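Local coordinates for protein uncharacterized conserved (Bdellovibrio bacteriovorus, PDB 7O21) that probably acts as an LD-carboxypeptidase of the YkuD family, trimming cell-wall peptidoglycan in the editing that generates cell curvature in this predatory bacterium, at residues Val43-Glu49 / Ile173-Val179; Asp85-Pro89 / Ser148-Val152; Leu108-Phe114 / Trp134-Ile138; Phe114-Tyr118 / Gly130-Trp134. All coordinates share one frame; numbering follows the deposited sequence.

Contact 1 (Val43-Glu49 / Ile173-Val179); sequences VILVDKE and ILIFDHV
Lys-48 and Asp-177 form a salt bridge, NZ to OD1 at 2.6 Å, the lysine reaching the oxygen nearly along its C-O axis. The two side chains run alongside each other, and the extended lysine chain carries NZ on to Thr-88 OG1 and Pro-89 O, so this ammonium joins three parts of the chain. One residue further on, His-178 ND1 donates to Glu-49 OE1 at 2.6 Å; the oxygen lies in the imidazole plane, whereas the nitrogen approaches from above the carboxylate, 47° out of its plane. Next to these polar side chains runs a pair of parallel strands, by which the first and last strands of the catalytic domain's mixed sheet meet. Four well-formed backbone bonds hold it, among them Val-46 N to Leu-174 O at 2.7 Å and Lys-48 N to Phe-176 O at 3.0 Å. On the sheet face of Leu-45, Leu-174 and Phe-176, Leu-45 CD1 touches Phe-176 CD2 at 3.7 Å, the two side chains nearly perpendicular. Val-46 and Ile-173 share the other face, CG2 to CD1 at 4.0 Å, with Val-152 packed against Val-46. Beyond the strand end, Val-179 CG2 rests on Asp-47 CB at 3.6 Å.

Contact 2 (Asp85-Pro89 / Ser148-Val152); sequences DHKTP and SRGCV
Arg-149 stretches from the loop of Cys-151 to the backbone of Lys-87, and its extended chain sets the geometry of this contact. It is the second residue of a type II beta turn from Ser-148 to Cys-151, the Ser-Arg-Gly-Cys version of the L,D-transpeptidase signature whose cysteine is the predicted nucleophile. With CG opposite the backbone N across the CA-CB bond (chi1 -171°) and straight torsions as far as NE, the guanidinium is carried to the far loop. There NH2 donates to Lys-87 O at 3.0 Å, the acceptor tilted 22° out of the guanidinium plane, and NE adds a weak bond to the same oxygen. Asp-85 stands obliquely to this group, its carboxylate turned 64° from the guanidinium; OD1 lies 4.0 Å from Arg-149 NH2, a long salt bridge. The same OD1 accepts from Lys-87 N at 3.0 Å, an Asx turn that helps shape the loop presenting Lys-87 O. Nearer Cys-151, Thr-88 turns its methyl onto the turn: CG2 meets Arg-149 CG at 3.7 Å and Gly-150 N at 3.6 Å. Its hydroxyl is engaged by Lys-48 instead. At the Pro-89 end of the loop a water spans the two backbones, donating to Pro-89 O and to Gly-150 O at 2.8 Å each.

Contact 3 (Leu108-Phe114 / Trp134-Ile138); sequences LYGALAF and WLHAI. With SCN (thiocyanate ion), chain E.
Tyr-109 presents one ring face to Trp-134, whose CZ3 sits over the ring centre, 3.7 Å from Tyr-109 CZ; the two planes meet obliquely, at 47°. Over the opposite face, toward its rim, lies CB of Leu-108. The tyrosine edge is directed at His-136, the predicted proton donor/acceptor, in a T-shaped pair at 90° with Tyr-109 CD1 3.5 Å from His-136 CG. In the imidazole plane, His-136 ND1 donates to Ala-137 O at 2.6 Å on a carbonyl lone pair, which should fix the ring's rotation. A thiocyanate, probably from the crystallisation liquor, lies with S over a face of the Trp-134 indole and N 2.8 Å from Tyr-109 OH. That hydroxyl is hydrogen-bonded to Gly-225 O of the second subunit, both acceptors being within reach of its single proton. Close to the indole, Ala-113 CB touches Trp-134 CE3 at 3.5 Å. Phe-114 and Leu-135 make the antiparallel hydrogen-bonded pair, Phe-114 N to Leu-135 O at 2.7 Å and Leu-135 N to Phe-114 O at 2.9 Å. Strand 134-136 thus runs between strand 113-116 and strand 152-153, which follows the predicted nucleophile Cys-151, while helix 156-163 packs against Leu-135 and Ala-137.

Contact 4 (Phe114-Tyr118 / Gly130-Trp134); sequences FTTNY and GSGIW
Thr-116 and Ile-133 meet where the antiparallel pairing of the catalytic-domain sheet gives way to loops, and the threonine forms an ST turn there. Its OG1 donates to Ile-133 O at 2.7 Å and accepts from Tyr-118 N at 3.1 Å, so one hydroxyl both crosses the contact and closes the turn. The torsion that places OG1 between backbone N and carbonyl carbon (chi1 72°) allows both bonds. Ile-133 O also receives weak bonds from Thr-116 N and from a water that gives its stronger bond to Thr-116 O. The amide N of the same residue, Ile-133, donates to a second water at 2.9 Å, which donates in turn to Tyr-118 O at 2.8 Å. The tyrosine hydroxyl works as an acceptor: Gly-130 N reaches Tyr-118 OH at 2.9 Å along a nearly straight bond (167°). Between these polar ends Ile-133 lies across the phenol at about a right angle, CD1 over one face in a CH-pi contact 4.0 Å from the ring centroid. Thr-115 and Trp-134 form an antiparallel bridge, a non-hydrogen-bonded pair. While Thr-115 OG1 accepts from Glu-97 N, its methyl lies over the indole face, CG2 3.4 Å from Trp-134 NE1.

In the fold
From the N terminus, strand 42-47 supplies the first half of contact 1, whose partner strand 172-176 arrives only after the rest of the catalytic sheet has been laid down. Within that long loop, contact 2 joins the segment before strand 91-99 to the turn leading to Cys-151. Contact 4 continues inward from contact 3, the two sharing Phe-114 and Trp-134 along one antiparallel strand pair; both are nested inside contact 2, and no closures cross. Contacts 1 and 2 are joined through Lys-48, and Val-152 of contact 2 bonds to the backbone of Trp-134 and His-136. Ile-133 packs on both Pro-89 and Ile-175, bringing contact 4 against contacts 2 and 1.

Contact 1 (Val43-Glu49 / Ile173-Val179)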
loop_
_atom_site.group_PDB
_atom_site.type_symbol
_atom_site.label_atom_id
_atom_site.label_comp_id
_atom_site.label_asym_id
_atom_site.label_seq_id
_atom_site.Cartn_x
_atom_site.Cartn_y
_atom_site.Cartn_z
ATOM N N VAL A 43 -9.302 -12.914 14.482
ATOM C CA VAL A 43 -8.197 -13.350 13.634
ATOM C C VAL A 43 -8.675 -14.567 12.859
ATOM O O VAL A 43 -9.267 -15.475 13.450
ATOM C CB VAL A 43 -6.971 -13.733 14.482
ATOM C CG1 VAL A 43 -5.949 -14.488 13.639
ATOM C CG2 VAL A 43 -6.346 -12.480 15.113
ATOM N N ILE A 44 -8.413 -14.604 11.559
ATOM C CA ILE A 44 -8.725 -15.768 10.734
ATOM C C ILE A 44 -7.467 -16.611 10.586
ATOM O O ILE A 44 -6.391 -16.077 10.276
ATOM C CB ILE A 44 -9.275 -15.342 9.364
ATOM C CG1 ILE A 44 -10.634 -14.639 9.538
ATOM C CG2 ILE A 44 -9.379 -16.562 8.447
ATOM C CD1 ILE A 44 -11.159 -14.035 8.255
ATOM N N LEU A 45 -7.586 -17.925 10.815
ATOM C CA LEU A 45 -6.456 -18.846 10.744
ATOM C C LEU A 45 -6.769 -19.904 9.697
ATOM O O LEU A 45 -7.798 -20.586 9.791
ATOM C CB LEU A 45 -6.215 -19.523 12.095
ATOM C CG LEU A 45 -5.197 -20.660 12.078
ATOM C CD1 LEU A 45 -3.816 -20.125 11.781
ATOM C CD2 LEU A 45 -5.226 -21.402 13.415
ATOM N N VAL A 46 -5.901 -20.030 8.694
ATOM C CA VAL A 46 -6.077 -21.005 7.615
ATOM C C VAL A 46 -5.036 -22.105 7.783
ATOM O O VAL A 46 -3.830 -21.837 7.801
ATOM C CB VAL A 46 -5.962 -20.356 6.230
ATOM C CG1 VAL A 46 -6.172 -21.409 5.126
ATOM C CG2 VAL A 46 -6.935 -19.200 6.085
ATOM N N ASP A 47 -5.501 -23.345 7.885
ATOM C CA ASP A 47 -4.663 -24.526 8.086
ATOM C C ASP A 47 -4.724 -25.306 6.774
ATOM O O ASP A 47 -5.705 -26.008 6.509
ATOM C CB ASP A 47 -5.243 -25.315 9.260
ATOM C CG ASP A 47 -4.515 -26.607 9.542
ATOM O OD1 ASP A 47 -3.767 -27.110 8.679
ATOM O OD2 ASP A 47 -4.710 -27.126 10.661
ATOM N N LYS A 48 -3.687 -25.167 5.938
ATOM C CA LYS A 48 -3.722 -25.803 4.622
ATOM C C LYS A 48 -3.801 -27.315 4.735
ATOM O O LYS A 48 -4.549 -27.958 3.988
ATOM C CB LYS A 48 -2.505 -25.421 3.782
ATOM C CG LYS A 48 -2.395 -23.945 3.444
ATOM C CD LYS A 48 -1.192 -23.746 2.523
ATOM C CE LYS A 48 -0.962 -22.290 2.179
ATOM N NZ LYS A 48 0.385 -22.133 1.547
ATOM N N GLU A 49 -3.030 -27.902 5.656
ATOM C CA GLU A 49 -2.979 -29.358 5.761
ATOM C C GLU A 49 -4.349 -29.933 6.096
ATOM O O GLU A 49 -4.786 -30.917 5.487
ATOM C CB GLU A 49 -1.950 -29.759 6.815
ATOM C CG GLU A 49 -1.951 -31.241 7.139
ATOM C CD GLU A 49 -1.056 -31.567 8.313
ATOM O OE1 GLU A 49 -0.356 -30.652 8.794
ATOM O OE2 GLU A 49 -1.051 -32.734 8.759
ATOM N N ILE A 173 -5.308 -12.374 8.580
ATOM C CA ILE A 173 -5.499 -13.727 8.075
ATOM C C ILE A 173 -4.139 -14.407 8.091
ATOM O O ILE A 173 -3.171 -13.906 7.502
ATOM C CB ILE A 173 -6.180 -13.759 6.694
ATOM C CG1 ILE A 173 -6.397 -15.197 6.256
ATOM C CG2 ILE A 173 -5.394 -12.935 5.640
ATOM C CD1 ILE A 173 -7.382 -15.338 5.100
ATOM N N LEU A 174 -4.045 -15.504 8.833
ATOM C CA LEU A 174 -2.813 -16.267 8.985
ATOM C C LEU A 174 -2.946 -17.488 8.093
ATOM O O LEU A 174 -3.865 -18.292 8.277
ATOM C CB LEU A 174 -2.638 -16.706 10.433
ATOM C CG LEU A 174 -2.621 -15.596 11.490
ATOM C CD1 LEU A 174 -2.360 -16.174 12.890
ATOM C CD2 LEU A 174 -1.621 -14.510 11.140
ATOM N N ILE A 175 -2.062 -17.610 7.113
ATOM C CA ILE A 175 -2.164 -18.638 6.086
ATOM C C ILE A 175 -0.962 -19.552 6.272
ATOM O O ILE A 175 0.157 -19.209 5.883
ATOM C CB ILE A 175 -2.227 -18.032 4.676
ATOM C CG1 ILE A 175 -3.435 -17.074 4.550
ATOM C CG2 ILE A 175 -2.308 -19.148 3.614
ATOM C CD1 ILE A 175 -3.477 -16.254 3.259
ATOM N N PHE A 176 -1.171 -20.719 6.880
ATOM C CA PHE A 176 -0.070 -21.576 7.310
ATOM C C PHE A 176 -0.218 -22.943 6.663
ATOM O O PHE A 176 -1.318 -23.507 6.651
ATOM C CB PHE A 176 -0.079 -21.725 8.834
ATOM C CG PHE A 176 0.182 -20.430 9.597
ATOM C CD1 PHE A 176 0.854 -19.370 9.003
ATOM C CD2 PHE A 176 -0.237 -20.300 10.915
ATOM C CE1 PHE A 176 1.115 -18.190 9.720
ATOM C CE2 PHE A 176 0.016 -19.127 11.638
ATOM C CZ PHE A 176 0.688 -18.070 11.034
ATOM N N ASP A 177 0.891 -23.469 6.120
ATOM C CA ASP A 177 0.883 -24.815 5.554
ATOM C C ASP A 177 0.527 -25.838 6.620
ATOM O O ASP A 177 -0.185 -26.815 6.348
ATOM C CB ASP A 177 2.258 -25.159 4.963
ATOM C CG ASP A 177 2.578 -24.386 3.692
ATOM O OD1 ASP A 177 1.792 -23.506 3.289
ATOM O OD2 ASP A 177 3.636 -24.656 3.089
ATOM N N HIS A 178 1.001 -25.621 7.845
ATOM C CA HIS A 178 0.777 -26.542 8.944
ATOM C C HIS A 178 0.403 -25.706 10.161
ATOM O O HIS A 178 0.755 -24.528 10.236
ATOM C CB HIS A 178 2.059 -27.364 9.162
ATOM C CG HIS A 178 2.395 -28.254 8.000
ATOM N ND1 HIS A 178 1.718 -29.426 7.735
ATOM C CD2 HIS A 178 3.286 -28.101 6.991
ATOM C CE1 HIS A 178 2.205 -29.977 6.637
ATOM N NE2 HIS A 178 3.156 -29.191 6.164
ATOM N N VAL A 179 -0.355 -26.294 11.086
ATOM C CA VAL A 179 -0.726 -25.640 12.343
ATOM C C VAL A 179 -0.423 -26.599 13.487
ATOM O O VAL A 179 -0.936 -27.722 13.507
ATOM C CB VAL A 179 -2.203 -25.216 12.373
ATOM C CG1 VAL A 179 -2.572 -24.659 13.748
ATOM C CG2 VAL A 179 -2.481 -24.188 11.286
HETATM O O HOH W 1 -1.992 -28.548 10.395
HETATM O O HOH W 2 -3.336 -28.851 12.264
#

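Contact 2 (Asp85-Pro89 / Ser148-Val152)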
loop_
_atom_site.group_PDB
_atom_site.type_symbol
_atom_site.label_atom_id
_atom_site.label_comp_id
_atom_site.label_asym_id
_atom_site.label_seq_id
_atom_site.Cartn_x
_atom_site.Cartn_y
_atom_site.Cartn_z
ATOM N N ASP A 85 7.833 -26.712 -7.290
ATOM C CA ASP A 85 7.628 -27.346 -5.992
ATOM C C ASP A 85 6.156 -27.473 -5.620
ATOM O O ASP A 85 5.839 -28.133 -4.622
ATOM C CB ASP A 85 8.420 -26.628 -4.891
ATOM C CG ASP A 85 7.933 -25.211 -4.634
ATOM O OD1 ASP A 85 6.861 -24.830 -5.152
ATOM O OD2 ASP A 85 8.632 -24.473 -3.907
ATOM N N HIS A 86 5.258 -26.867 -6.399
ATOM C CA HIS A 86 3.810 -26.967 -6.249
ATOM C C HIS A 86 3.279 -26.353 -4.961
ATOM O O HIS A 86 2.107 -26.559 -4.621
ATOM C CB HIS A 86 3.278 -28.398 -6.392
ATOM C CG HIS A 86 3.579 -29.011 -7.723
ATOM N ND1 HIS A 86 2.989 -28.582 -8.893
ATOM C CD2 HIS A 86 4.349 -30.074 -8.058
ATOM C CE1 HIS A 86 3.421 -29.324 -9.898
ATOM N NE2 HIS A 86 4.246 -30.237 -9.418
ATOM N N LYS A 87 4.099 -25.610 -4.233
ATOM C CA LYS A 87 3.686 -25.004 -2.977
ATOM C C LYS A 87 3.201 -23.577 -3.208
ATOM O O LYS A 87 3.438 -22.971 -4.255
ATOM C CB LYS A 87 4.831 -25.043 -1.958
ATOM C CG LYS A 87 5.363 -26.450 -1.703
ATOM C CD LYS A 87 6.428 -26.473 -0.617
ATOM C CE LYS A 87 5.814 -26.216 0.748
ATOM N NZ LYS A 87 6.786 -26.418 1.856
ATOM N N THR A 88 2.509 -23.046 -2.209
ATOM C CA THR A 88 1.873 -21.739 -2.260
ATOM C C THR A 88 2.345 -20.910 -1.077
ATOM O O THR A 88 2.785 -21.459 -0.060
ATOM C CB THR A 88 0.347 -21.903 -2.185
ATOM O OG1 THR A 88 0.024 -22.822 -1.134
ATOM C CG2 THR A 88 -0.197 -22.456 -3.501
ATOM N N PRO A 89 2.260 -19.585 -1.169
ATOM C CA PRO A 89 2.766 -18.749 -0.077
ATOM C C PRO A 89 2.060 -19.008 1.245
ATOM O O PRO A 89 0.868 -19.311 1.299
ATOM C CB PRO A 89 2.510 -17.320 -0.571
ATOM C CG PRO A 89 2.484 -17.438 -2.059
ATOM C CD PRO A 89 1.854 -18.780 -2.334
ATOM N N SER A 148 -7.348 -19.477 -8.083
ATOM C CA SER A 148 -6.016 -19.156 -8.567
ATOM C C SER A 148 -4.991 -19.505 -7.499
ATOM O O SER A 148 -5.280 -19.483 -6.298
ATOM C CB SER A 148 -5.925 -17.667 -8.915
ATOM O OG SER A 148 -4.582 -17.214 -8.964
ATOM N N ARG A 149 -3.785 -19.831 -7.954
ATOM C CA ARG A 149 -2.775 -20.414 -7.086
ATOM C C ARG A 149 -2.543 -19.544 -5.861
ATOM O O ARG A 149 -2.261 -18.349 -5.971
ATOM C CB ARG A 149 -1.463 -20.598 -7.854
ATOM C CG ARG A 149 -0.432 -21.407 -7.083
ATOM C CD ARG A 149 0.902 -21.487 -7.809
ATOM N NE ARG A 149 1.800 -22.424 -7.140
ATOM C CZ ARG A 149 2.743 -23.132 -7.752
ATOM N NH1 ARG A 149 2.925 -23.015 -9.060
ATOM N NH2 ARG A 149 3.505 -23.960 -7.051
ATOM N N GLY A 150 -2.669 -20.159 -4.688
ATOM C CA GLY A 150 -2.349 -19.505 -3.445
ATOM C C GLY A 150 -3.502 -18.801 -2.758
ATOM O O GLY A 150 -3.363 -18.422 -1.590
ATOM N N CYS A 151 -4.627 -18.594 -3.439
ATOM C CA CYS A 151 -5.771 -17.955 -2.808
ATOM C C CYS A 151 -6.420 -18.905 -1.817
ATOM O O CYS A 151 -6.403 -20.125 -1.993
ATOM C CB CYS A 151 -6.792 -17.576 -3.863
ATOM S SG CYS A 151 -6.309 -16.044 -4.716
ATOM N N VAL A 152 -7.013 -18.337 -0.777
ATOM C CA VAL A 152 -7.810 -19.114 0.172
ATOM C C VAL A 152 -9.252 -19.118 -0.313
ATOM O O VAL A 152 -9.853 -18.054 -0.499
ATOM C CB VAL A 152 -7.717 -18.524 1.584
ATOM C CG1 VAL A 152 -8.544 -19.366 2.562
ATOM C CG2 VAL A 152 -6.258 -18.401 2.027
HETATM O O HOH W 3 -1.347 -19.902 -0.241
#

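Contact 3 (Leu108-Phe114 / Trp134-Ile138)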
loop_
_atom_site.group_PDB
_atom_site.type_symbol
_atom_site.label_atom_id
_atom_site.label_comp_id
_atom_site.label_asym_id
_atom_site.label_seq_id
_atom_site.Cartn_x
_atom_site.Cartn_y
_atom_site.Cartn_z
ATOM N N LEU A 108 -15.341 -16.942 -10.950
ATOM C CA LEU A 108 -14.018 -17.137 -10.375
ATOM C C LEU A 108 -13.988 -16.944 -8.866
ATOM O O LEU A 108 -13.158 -17.569 -8.197
ATOM C CB LEU A 108 -13.011 -16.158 -10.997
ATOM C CG LEU A 108 -12.788 -16.215 -12.508
ATOM C CD1 LEU A 108 -11.683 -15.232 -12.887
ATOM C CD2 LEU A 108 -12.426 -17.611 -12.944
ATOM N N TYR A 109 -14.850 -16.085 -8.321
ATOM C CA TYR A 109 -14.707 -15.622 -6.948
ATOM C C TYR A 109 -15.951 -15.841 -6.108
ATOM O O TYR A 109 -15.953 -15.491 -4.922
ATOM C CB TYR A 109 -14.300 -14.135 -6.935
ATOM C CG TYR A 109 -13.002 -13.932 -7.669
ATOM C CD1 TYR A 109 -11.829 -14.511 -7.213
ATOM C CD2 TYR A 109 -12.956 -13.179 -8.845
ATOM C CE1 TYR A 109 -10.653 -14.361 -7.898
ATOM C CE2 TYR A 109 -11.779 -13.018 -9.532
ATOM C CZ TYR A 109 -10.631 -13.602 -9.050
ATOM O OH TYR A 109 -9.440 -13.477 -9.710
ATOM N N GLY A 110 -17.003 -16.408 -6.680
ATOM C CA GLY A 110 -18.240 -16.492 -5.940
ATOM C C GLY A 110 -18.716 -15.126 -5.478
ATOM O O GLY A 110 -18.477 -14.092 -6.118
ATOM N N ALA A 111 -19.386 -15.115 -4.325
ATOM C CA ALA A 111 -20.148 -13.940 -3.933
ATOM C C ALA A 111 -19.294 -12.810 -3.384
ATOM O O ALA A 111 -19.738 -11.660 -3.405
ATOM C CB ALA A 111 -21.207 -14.317 -2.897
ATOM N N LEU A 112 -18.084 -13.090 -2.900
ATOM C CA LEU A 112 -17.310 -12.059 -2.229
ATOM C C LEU A 112 -15.844 -12.436 -2.299
ATOM O O LEU A 112 -15.494 -13.613 -2.301
ATOM C CB LEU A 112 -17.691 -11.949 -0.746
ATOM C CG LEU A 112 -18.919 -11.179 -0.265
ATOM C CD1 LEU A 112 -18.954 -11.209 1.260
ATOM C CD2 LEU A 112 -18.898 -9.747 -0.758
ATOM N N ALA A 113 -14.988 -11.418 -2.293
ATOM C CA ALA A 113 -13.555 -11.620 -2.134
ATOM C C ALA A 113 -13.027 -10.566 -1.186
ATOM O O ALA A 113 -13.513 -9.434 -1.162
ATOM C CB ALA A 113 -12.781 -11.507 -3.454
ATOM N N PHE A 114 -12.012 -10.940 -0.416
ATOM C CA PHE A 114 -11.283 -10.003 0.422
ATOM C C PHE A 114 -9.825 -10.041 0.007
ATOM O O PHE A 114 -9.231 -11.119 -0.076
ATOM C CB PHE A 114 -11.415 -10.382 1.894
ATOM C CG PHE A 114 -12.804 -10.227 2.424
ATOM C CD1 PHE A 114 -13.706 -11.285 2.351
ATOM C CD2 PHE A 114 -13.223 -9.020 2.980
ATOM C CE1 PHE A 114 -14.995 -11.146 2.824
ATOM C CE2 PHE A 114 -14.524 -8.878 3.453
ATOM C CZ PHE A 114 -15.409 -9.945 3.373
ATOM N N TRP A 134 -5.917 -13.618 -2.218
ATOM C CA TRP A 134 -7.218 -13.181 -1.747
ATOM C C TRP A 134 -7.855 -14.322 -0.969
ATOM O O TRP A 134 -7.520 -15.496 -1.161
ATOM C CB TRP A 134 -8.167 -12.893 -2.921
ATOM C CG TRP A 134 -7.887 -11.663 -3.742
ATOM C CD1 TRP A 134 -6.850 -10.791 -3.605
ATOM C CD2 TRP A 134 -8.687 -11.177 -4.823
ATOM N NE1 TRP A 134 -6.947 -9.790 -4.551
ATOM C CE2 TRP A 134 -8.073 -10.004 -5.307
ATOM C CE3 TRP A 134 -9.866 -11.625 -5.434
ATOM C CZ2 TRP A 134 -8.604 -9.262 -6.366
ATOM C CZ3 TRP A 134 -10.388 -10.896 -6.487
ATOM C CH2 TRP A 134 -9.762 -9.722 -6.939
ATOM N N LEU A 135 -8.816 -13.966 -0.119
ATOM C CA LEU A 135 -9.763 -14.915 0.457
ATOM C C LEU A 135 -11.074 -14.740 -0.306
ATOM O O LEU A 135 -11.611 -13.630 -0.357
ATOM C CB LEU A 135 -9.974 -14.598 1.938
ATOM C CG LEU A 135 -11.205 -15.226 2.598
ATOM C CD1 LEU A 135 -11.103 -16.759 2.768
ATOM C CD2 LEU A 135 -11.423 -14.558 3.945
ATOM N N HIS A 136 -11.550 -15.795 -0.962
ATOM C CA HIS A 136 -12.739 -15.617 -1.789
ATOM C C HIS A 136 -13.540 -16.905 -1.855
ATOM O O HIS A 136 -13.198 -17.905 -1.228
ATOM C CB HIS A 136 -12.392 -15.075 -3.187
ATOM C CG HIS A 136 -11.583 -16.007 -4.033
ATOM N ND1 HIS A 136 -12.131 -17.104 -4.673
ATOM C CD2 HIS A 136 -10.275 -15.980 -4.389
ATOM C CE1 HIS A 136 -11.189 -17.716 -5.370
ATOM N NE2 HIS A 136 -10.053 -17.053 -5.213
ATOM N N ALA A 137 -14.645 -16.861 -2.595
ATOM C CA ALA A 137 -15.498 -18.024 -2.756
ATOM C C ALA A 137 -15.439 -18.503 -4.207
ATOM O O ALA A 137 -14.501 -18.167 -4.950
ATOM C CB ALA A 137 -16.907 -17.698 -2.261
ATOM N N ILE A 138 -16.391 -19.310 -4.579
ATOM C CA ILE A 138 -16.380 -19.942 -5.916
ATOM C C ILE A 138 -17.762 -20.546 -6.131
ATOM O O ILE A 138 -18.453 -20.725 -5.205
ATOM C CB ILE A 138 -15.230 -20.968 -5.973
ATOM C CG1 ILE A 138 -14.621 -21.068 -7.376
ATOM C CG2 ILE A 138 -15.626 -22.302 -5.353
ATOM C CD1 ILE A 138 -13.179 -21.389 -7.420
HETATM S S SCN E . -5.199 -12.277 -7.208
HETATM C C SCN E . -6.349 -13.353 -7.782
HETATM N N SCN E . -7.134 -14.090 -8.158
#

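Contact 4 (Phe114-Tyr118 / Gly130-Trp134)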
loop_
_atom_site.group_PDB
_atom_site.type_symbol
_atom_site.label_atom_id
_atom_site.label_comp_id
_atom_site.label_asym_id
_atom_site.label_seq_id
_atom_site.Cartn_x
_atom_site.Cartn_y
_atom_site.Cartn_z
ATOM N N PHE A 114 -12.012 -10.940 -0.416
ATOM C CA PHE A 114 -11.283 -10.003 0.422
ATOM C C PHE A 114 -9.825 -10.041 0.007
ATOM O O PHE A 114 -9.231 -11.119 -0.076
ATOM C CB PHE A 114 -11.415 -10.382 1.894
ATOM C CG PHE A 114 -12.804 -10.227 2.424
ATOM C CD1 PHE A 114 -13.706 -11.285 2.351
ATOM C CD2 PHE A 114 -13.223 -9.020 2.980
ATOM C CE1 PHE A 114 -14.995 -11.146 2.824
ATOM C CE2 PHE A 114 -14.524 -8.878 3.453
ATOM C CZ PHE A 114 -15.409 -9.945 3.373
ATOM N N THR A 115 -9.262 -8.868 -0.280
ATOM C CA THR A 115 -7.865 -8.821 -0.671
ATOM C C THR A 115 -6.986 -8.841 0.571
ATOM O O THR A 115 -7.437 -8.549 1.684
ATOM C CB THR A 115 -7.591 -7.548 -1.471
ATOM O OG1 THR A 115 -7.740 -6.408 -0.604
ATOM C CG2 THR A 115 -8.572 -7.427 -2.648
ATOM N N THR A 116 -5.715 -9.153 0.364
ATOM C CA THR A 116 -4.732 -9.130 1.441
ATOM C C THR A 116 -3.631 -8.115 1.141
ATOM O O THR A 116 -3.601 -7.465 0.083
ATOM C CB THR A 116 -4.092 -10.506 1.647
ATOM O OG1 THR A 116 -3.205 -10.798 0.552
ATOM C CG2 THR A 116 -5.149 -11.619 1.806
ATOM N N ASN A 117 -2.710 -7.980 2.093
ATOM C CA ASN A 117 -1.514 -7.174 1.901
ATOM C C ASN A 117 -0.345 -7.988 1.359
ATOM O O ASN A 117 0.793 -7.514 1.412
ATOM C CB ASN A 117 -1.128 -6.451 3.198
ATOM C CG ASN A 117 -0.709 -7.413 4.299
ATOM O OD1 ASN A 117 -1.278 -8.471 4.447
ATOM N ND2 ASN A 117 0.329 -7.041 5.058
ATOM N N TYR A 118 -0.581 -9.196 0.856
ATOM C CA TYR A 118 0.507 -9.934 0.231
ATOM C C TYR A 118 0.999 -9.175 -0.997
ATOM O O TYR A 118 0.186 -8.730 -1.815
ATOM C CB TYR A 118 0.062 -11.333 -0.208
ATOM C CG TYR A 118 1.158 -12.058 -0.963
ATOM C CD1 TYR A 118 2.090 -12.829 -0.285
ATOM C CD2 TYR A 118 1.283 -11.941 -2.345
ATOM C CE1 TYR A 118 3.116 -13.478 -0.961
ATOM C CE2 TYR A 118 2.301 -12.587 -3.025
ATOM C CZ TYR A 118 3.209 -13.355 -2.325
ATOM O OH TYR A 118 4.234 -14.005 -2.979
ATOM N N GLY A 130 5.024 -13.932 -5.782
ATOM C CA GLY A 130 4.265 -14.433 -6.911
ATOM C C GLY A 130 2.953 -13.708 -7.121
ATOM O O GLY A 130 2.887 -12.480 -6.997
ATOM N N SER A 131 1.898 -14.452 -7.442
ATOM C CA SER A 131 0.603 -13.840 -7.688
ATOM C C SER A 131 -0.078 -13.477 -6.370
ATOM O O SER A 131 0.244 -14.012 -5.304
ATOM C CB SER A 131 -0.287 -14.770 -8.515
ATOM O OG SER A 131 -0.065 -16.129 -8.179
ATOM N N GLY A 132 -1.034 -12.552 -6.458
ATOM C CA GLY A 132 -1.688 -12.045 -5.265
ATOM C C GLY A 132 -2.451 -13.117 -4.509
ATOM O O GLY A 132 -2.763 -14.196 -5.022
ATOM N N ILE A 133 -2.757 -12.804 -3.251
ATOM C CA ILE A 133 -3.503 -13.698 -2.373
ATOM C C ILE A 133 -4.773 -12.982 -1.956
ATOM O O ILE A 133 -4.712 -11.892 -1.370
ATOM C CB ILE A 133 -2.695 -14.092 -1.127
ATOM C CG1 ILE A 133 -1.382 -14.765 -1.524
ATOM C CG2 ILE A 133 -3.508 -15.004 -0.222
ATOM C CD1 ILE A 133 -0.595 -15.280 -0.340
ATOM N N TRP A 134 -5.917 -13.618 -2.218
ATOM C CA TRP A 134 -7.218 -13.181 -1.747
ATOM C C TRP A 134 -7.855 -14.322 -0.969
ATOM O O TRP A 134 -7.520 -15.496 -1.161
ATOM C CB TRP A 134 -8.167 -12.893 -2.921
ATOM C CG TRP A 134 -7.887 -11.663 -3.742
ATOM C CD1 TRP A 134 -6.850 -10.791 -3.605
ATOM C CD2 TRP A 134 -8.687 -11.177 -4.823
ATOM N NE1 TRP A 134 -6.947 -9.790 -4.551
ATOM C CE2 TRP A 134 -8.073 -10.004 -5.307
ATOM C CE3 TRP A 134 -9.866 -11.625 -5.434
ATOM C CZ2 TRP A 134 -8.604 -9.262 -6.366
ATOM C CZ3 TRP A 134 -10.388 -10.896 -6.487
ATOM C CH2 TRP A 134 -9.762 -9.722 -6.939
HETATM O O HOH W 4 -4.331 -8.705 -2.374
HETATM O O HOH W 5 -2.064 -10.014 -2.819
#